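PDB 6U4B: WbbM protein from Klebsiella pneumoniae, which is a trimeric, bifunctional glycosyltransferase that acts as an O-antigen polymerase and binds magnesium. Local coordinates for residues E581-A584 / N585-W588; N346-R349 / L350-T354. One frame throughout, in Å; residues are numbered along the deposited sequence.

Contact 1: residues E581-A584 / N585-W588; sequences ENIA and NTPW
Ile583 O, at the end of helix 576-583, takes two bonds from Thr586. The short one comes from the hydroxyl, Thr586 OG1 to Ile583 O at 2.6 Å, and meets the carbonyl from 31° off its plane; the other, from Thr586 N, is weak at 3.5 Å. What puts the hydroxyl there is the first torsion of Thr586 (chi1 70°), which sets OG1 between its own backbone N and carbonyl carbon. Thr586 OG1 in turn accepts a weak bond from Trp588 N at 3.4 Å, a capping bond for the turn that leads into helix 589-596. One hydroxyl thus joins the last carbonyl of one helix to the entrance of the next. Beside the short bond, the Ile583 side chain crosses that of Thr586 at about a right angle. It crosses Trp588 just as steeply: Ile583 CG1 lies 4.0 Å from Trp588 CB, and Ile583 CD1 comes obliquely to the indole, 4.0 Å from Trp588 CE3. The indole N-H is used elsewhere, by Asn346 on helix 344-352. Within the turn, Ala584 CB and Asn585 ND2 are 3.9 Å apart. The exposed Asn585 side chain reaches a magnesium ion through OD1, together with OD1 of Asn585 from each of the two neighbouring subunits, and the positive phi of Asn585 (62°) belongs to the type II beta turn from Ile583 to Thr586. Taken as a whole, this is a tight link between two successive helices, 576-583 and 589-596: a type II turn closing one helix, a threonine capping bond opening the next, and a shared metal site of the trimer at the third residue of the turn, Asn585.

Contact 2: residues N346-R349 / L350-T354; sequences NKTR and LVNLT
With chi1 -66°, Thr348 places OG1 beside its backbone N and sends CG2 out opposite that N, while Asn352 swings CG away from its carbonyl carbon (chi1 -70°), and the two side chains come to lie next to each other, pointing the same way. Thr348 CG2 rests 3.6 Å from Asn352 ND2. Thr348 O sits over the flat face of the Asn352 amide, 3.1 Å from Asn352 CG; neither amide end bonds it, and it takes Asn352 N instead, at 3.0 Å. The Thr348 hydroxyl goes back along the helix to Tyr344 O. This is the last part of helix 344-352, the helix of a beta-alpha-beta unit between strands 333-340 and 360-366 in the region assigned to glycosyl transferase family 8. Two residues earlier, Leu350 N bonds Asn346 O at 2.9 Å, and Leu350 CG sits 3.2 Å from that same oxygen; the leucine then packs on Leu362 and Phe364 of strand 360-366. Val351 N to Lys347 O is straighter, at 166°, whereas Leu353 N reaches Arg349 O only weakly. Further on, Val351 O receives both Thr354 N and Thr354 OG1, the hydroxyl at 2.7 Å lying in the carbonyl plane on a lone pair.

How the contacts relate
From the N terminus, contact 2 comes first, in helix 344-352 between strands 333-340 and 360-366; contact 1 follows more than two hundred residues later, where helix 576-583 turns toward helix 589-596. Each is local and closes only a turn of a few residues, so they stand in series, neither nested nor crossed. In space their centres lie about 12 Å apart and they touch: the indole of Trp588 packs its CH2 on Leu350 CD2, Pro587 lies against Arg349, and Arg349 makes a cation-pi contact with Trp588. The C-terminal helix corner is thereby joined to the beta-alpha-beta unit, and Arg349 also salt-bridges Asp577 of a neighbouring subunit.

Contact 1: residues E581-A584 / N585-W588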
loop_
_atom_site.group_PDB
_atom_site.type_symbol
_atom_site.label_atom_id
_atom_site.label_comp_id
_atom_site.label_asym_id
_atom_site.label_seq_id
_atom_site.Cartn_x
_atom_site.Cartn_y
_atom_site.Cartn_z
ATOM N N GLU A 581 -9.655 3.570 3.588
ATOM C CA GLU A 581 -8.440 3.155 4.283
ATOM C C GLU A 581 -8.357 1.639 4.429
ATOM O O GLU A 581 -7.275 1.053 4.314
ATOM C CB GLU A 581 -8.393 3.829 5.655
ATOM C CG GLU A 581 -7.213 3.459 6.529
ATOM C CD GLU A 581 -7.412 3.910 7.968
ATOM O OE1 GLU A 581 -7.245 3.082 8.886
ATOM O OE2 GLU A 581 -7.756 5.092 8.178
ATOM N N ASN A 582 -9.491 0.986 4.671
ATOM C CA ASN A 582 -9.512 -0.451 4.905
ATOM C C ASN A 582 -9.764 -1.264 3.644
ATOM O O ASN A 582 -9.541 -2.480 3.656
ATOM C CB ASN A 582 -10.565 -0.792 5.964
ATOM C CG ASN A 582 -10.207 -0.246 7.328
ATOM O OD1 ASN A 582 -9.243 -0.694 7.951
ATOM N ND2 ASN A 582 -10.976 0.729 7.800
ATOM N N ILE A 583 -10.220 -0.635 2.562
ATOM C CA ILE A 583 -10.402 -1.341 1.300
ATOM C C ILE A 583 -9.226 -1.129 0.348
ATOM O O ILE A 583 -9.095 -1.880 -0.630
ATOM C CB ILE A 583 -11.726 -0.931 0.621
ATOM C CG1 ILE A 583 -12.341 -2.125 -0.109
ATOM C CG2 ILE A 583 -11.514 0.240 -0.335
ATOM C CD1 ILE A 583 -12.728 -3.261 0.816
ATOM N N ALA A 584 -8.376 -0.136 0.601
ATOM C CA ALA A 584 -7.174 0.040 -0.199
ATOM C C ALA A 584 -6.219 -1.126 0.025
ATOM O O ALA A 584 -6.136 -1.689 1.121
ATOM C CB ALA A 584 -6.492 1.366 0.150
ATOM N N ASN A 585 -5.501 -1.493 -1.035
ATOM C CA ASN A 585 -4.549 -2.605 -1.013
ATOM C C ASN A 585 -5.243 -3.933 -0.718
ATOM O O ASN A 585 -4.678 -4.813 -0.071
ATOM C CB ASN A 585 -3.410 -2.352 -0.020
ATOM C CG ASN A 585 -2.722 -1.018 -0.256
ATOM O OD1 ASN A 585 -2.020 -0.837 -1.249
ATOM N ND2 ASN A 585 -2.918 -0.080 0.662
ATOM N N THR A 586 -6.480 -4.085 -1.184
ATOM C CA THR A 586 -7.188 -5.362 -1.188
ATOM C C THR A 586 -7.611 -5.640 -2.626
ATOM O O THR A 586 -7.522 -4.733 -3.462
ATOM C CB THR A 586 -8.394 -5.345 -0.237
ATOM O OG1 THR A 586 -9.418 -4.496 -0.773
ATOM C CG2 THR A 586 -7.989 -4.845 1.143
ATOM N N PRO A 587 -8.035 -6.861 -2.971
ATOM C CA PRO A 587 -8.506 -7.095 -4.350
ATOM C C PRO A 587 -9.742 -6.293 -4.723
ATOM O O PRO A 587 -10.031 -6.163 -5.919
ATOM C CB PRO A 587 -8.798 -8.601 -4.381
ATOM C CG PRO A 587 -7.932 -9.159 -3.317
ATOM C CD PRO A 587 -7.884 -8.126 -2.228
ATOM N N TRP A 588 -10.477 -5.749 -3.752
ATOM C CA TRP A 588 -11.648 -4.938 -4.062
ATOM C C TRP A 588 -11.305 -3.484 -4.357
ATOM O O TRP A 588 -12.218 -2.693 -4.614
ATOM C CB TRP A 588 -12.658 -4.992 -2.910
ATOM C CG TRP A 588 -13.101 -6.377 -2.553
ATOM C CD1 TRP A 588 -14.027 -7.136 -3.207
ATOM C CD2 TRP A 588 -12.636 -7.170 -1.455
ATOM N NE1 TRP A 588 -14.165 -8.354 -2.587
ATOM C CE2 TRP A 588 -13.322 -8.399 -1.507
ATOM C CE3 TRP A 588 -11.705 -6.959 -0.434
ATOM C CZ2 TRP A 588 -13.107 -9.414 -0.579
ATOM C CZ3 TRP A 588 -11.491 -7.969 0.487
ATOM C CH2 TRP A 588 -12.189 -9.180 0.408
#

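Contact 2: residues N346-R349 / L350-T354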
loop_
_atom_site.group_PDB
_atom_site.type_symbol
_atom_site.label_atom_id
_atom_site.label_comp_id
_atom_site.label_asym_id
_atom_site.label_seq_id
_atom_site.Cartn_x
_atom_site.Cartn_y
_atom_site.Cartn_z
ATOM N N ASN A 346 -14.748 -14.386 -3.638
ATOM C CA ASN A 346 -14.798 -13.453 -2.516
ATOM C C ASN A 346 -14.441 -14.138 -1.203
ATOM O O ASN A 346 -13.744 -13.552 -0.368
ATOM C CB ASN A 346 -16.174 -12.796 -2.428
ATOM C CG ASN A 346 -16.289 -11.575 -3.316
ATOM O OD1 ASN A 346 -15.318 -10.843 -3.510
ATOM N ND2 ASN A 346 -17.478 -11.350 -3.867
ATOM N N LYS A 347 -14.900 -15.377 -1.004
ATOM C CA LYS A 347 -14.527 -16.110 0.202
ATOM C C LYS A 347 -13.019 -16.319 0.270
ATOM O O LYS A 347 -12.416 -16.210 1.346
ATOM C CB LYS A 347 -15.260 -17.453 0.265
ATOM C CG LYS A 347 -16.735 -17.326 0.619
ATOM C CD LYS A 347 -17.347 -18.656 1.066
ATOM C CE LYS A 347 -17.732 -19.535 -0.111
ATOM N NZ LYS A 347 -18.665 -20.626 0.304
ATOM N N THR A 348 -12.390 -16.602 -0.874
ATOM C CA THR A 348 -10.939 -16.751 -0.908
ATOM C C THR A 348 -10.243 -15.437 -0.573
ATOM O O THR A 348 -9.308 -15.402 0.235
ATOM C CB THR A 348 -10.498 -17.257 -2.281
ATOM O OG1 THR A 348 -11.002 -18.585 -2.489
ATOM C CG2 THR A 348 -8.987 -17.263 -2.384
ATOM N N ARG A 349 -10.695 -14.341 -1.188
ATOM C CA ARG A 349 -10.112 -13.030 -0.909
ATOM C C ARG A 349 -10.249 -12.660 0.561
ATOM O O ARG A 349 -9.335 -12.067 1.147
ATOM C CB ARG A 349 -10.779 -11.969 -1.784
ATOM C CG ARG A 349 -10.554 -12.149 -3.270
ATOM C CD ARG A 349 -11.405 -11.182 -4.074
ATOM N NE ARG A 349 -10.929 -11.043 -5.446
ATOM C CZ ARG A 349 -11.467 -10.222 -6.342
ATOM N NH1 ARG A 349 -12.506 -9.469 -6.008
ATOM N NH2 ARG A 349 -10.968 -10.152 -7.568
ATOM N N LEU A 350 -11.385 -12.999 1.173
ATOM C CA LEU A 350 -11.610 -12.641 2.571
ATOM C C LEU A 350 -10.663 -13.393 3.499
ATOM O O LEU A 350 -10.106 -12.805 4.434
ATOM C CB LEU A 350 -13.068 -12.910 2.950
ATOM C CG LEU A 350 -14.053 -11.906 2.349
ATOM C CD1 LEU A 350 -15.458 -12.466 2.321
ATOM C CD2 LEU A 350 -14.008 -10.606 3.136
ATOM N N VAL A 351 -10.473 -14.692 3.261
ATOM C CA VAL A 351 -9.528 -15.462 4.065
ATOM C C VAL A 351 -8.113 -14.933 3.869
ATOM O O VAL A 351 -7.330 -14.842 4.823
ATOM C CB VAL A 351 -9.627 -16.960 3.723
ATOM C CG1 VAL A 351 -8.507 -17.734 4.402
ATOM C CG2 VAL A 351 -10.983 -17.510 4.141
ATOM N N ASN A 352 -7.768 -14.560 2.632
ATOM C CA ASN A 352 -6.430 -14.051 2.342
ATOM C C ASN A 352 -6.099 -12.790 3.130
ATOM O O ASN A 352 -4.919 -12.449 3.267
ATOM C CB ASN A 352 -6.282 -13.783 0.845
ATOM C CG ASN A 352 -6.240 -15.058 0.027
ATOM O OD1 ASN A 352 -6.015 -16.144 0.565
ATOM N ND2 ASN A 352 -6.450 -14.935 -1.280
ATOM N N LEU A 353 -7.109 -12.087 3.647
ATOM C CA LEU A 353 -6.855 -10.956 4.529
ATOM C C LEU A 353 -6.245 -11.389 5.856
ATOM O O LEU A 353 -5.571 -10.584 6.507
ATOM C CB LEU A 353 -8.152 -10.186 4.795
ATOM C CG LEU A 353 -8.896 -9.564 3.612
ATOM C CD1 LEU A 353 -10.271 -9.077 4.056
ATOM C CD2 LEU A 353 -8.088 -8.422 3.007
ATOM N N THR A 354 -6.464 -12.638 6.267
ATOM C CA THR A 354 -6.009 -13.134 7.558
ATOM C C THR A 354 -4.763 -14.000 7.461
ATOM O O THR A 354 -4.267 -14.459 8.494
ATOM C CB THR A 354 -7.125 -13.936 8.239
ATOM O OG1 THR A 354 -7.350 -15.153 7.516
ATOM C CG2 THR A 354 -8.418 -13.131 8.276
#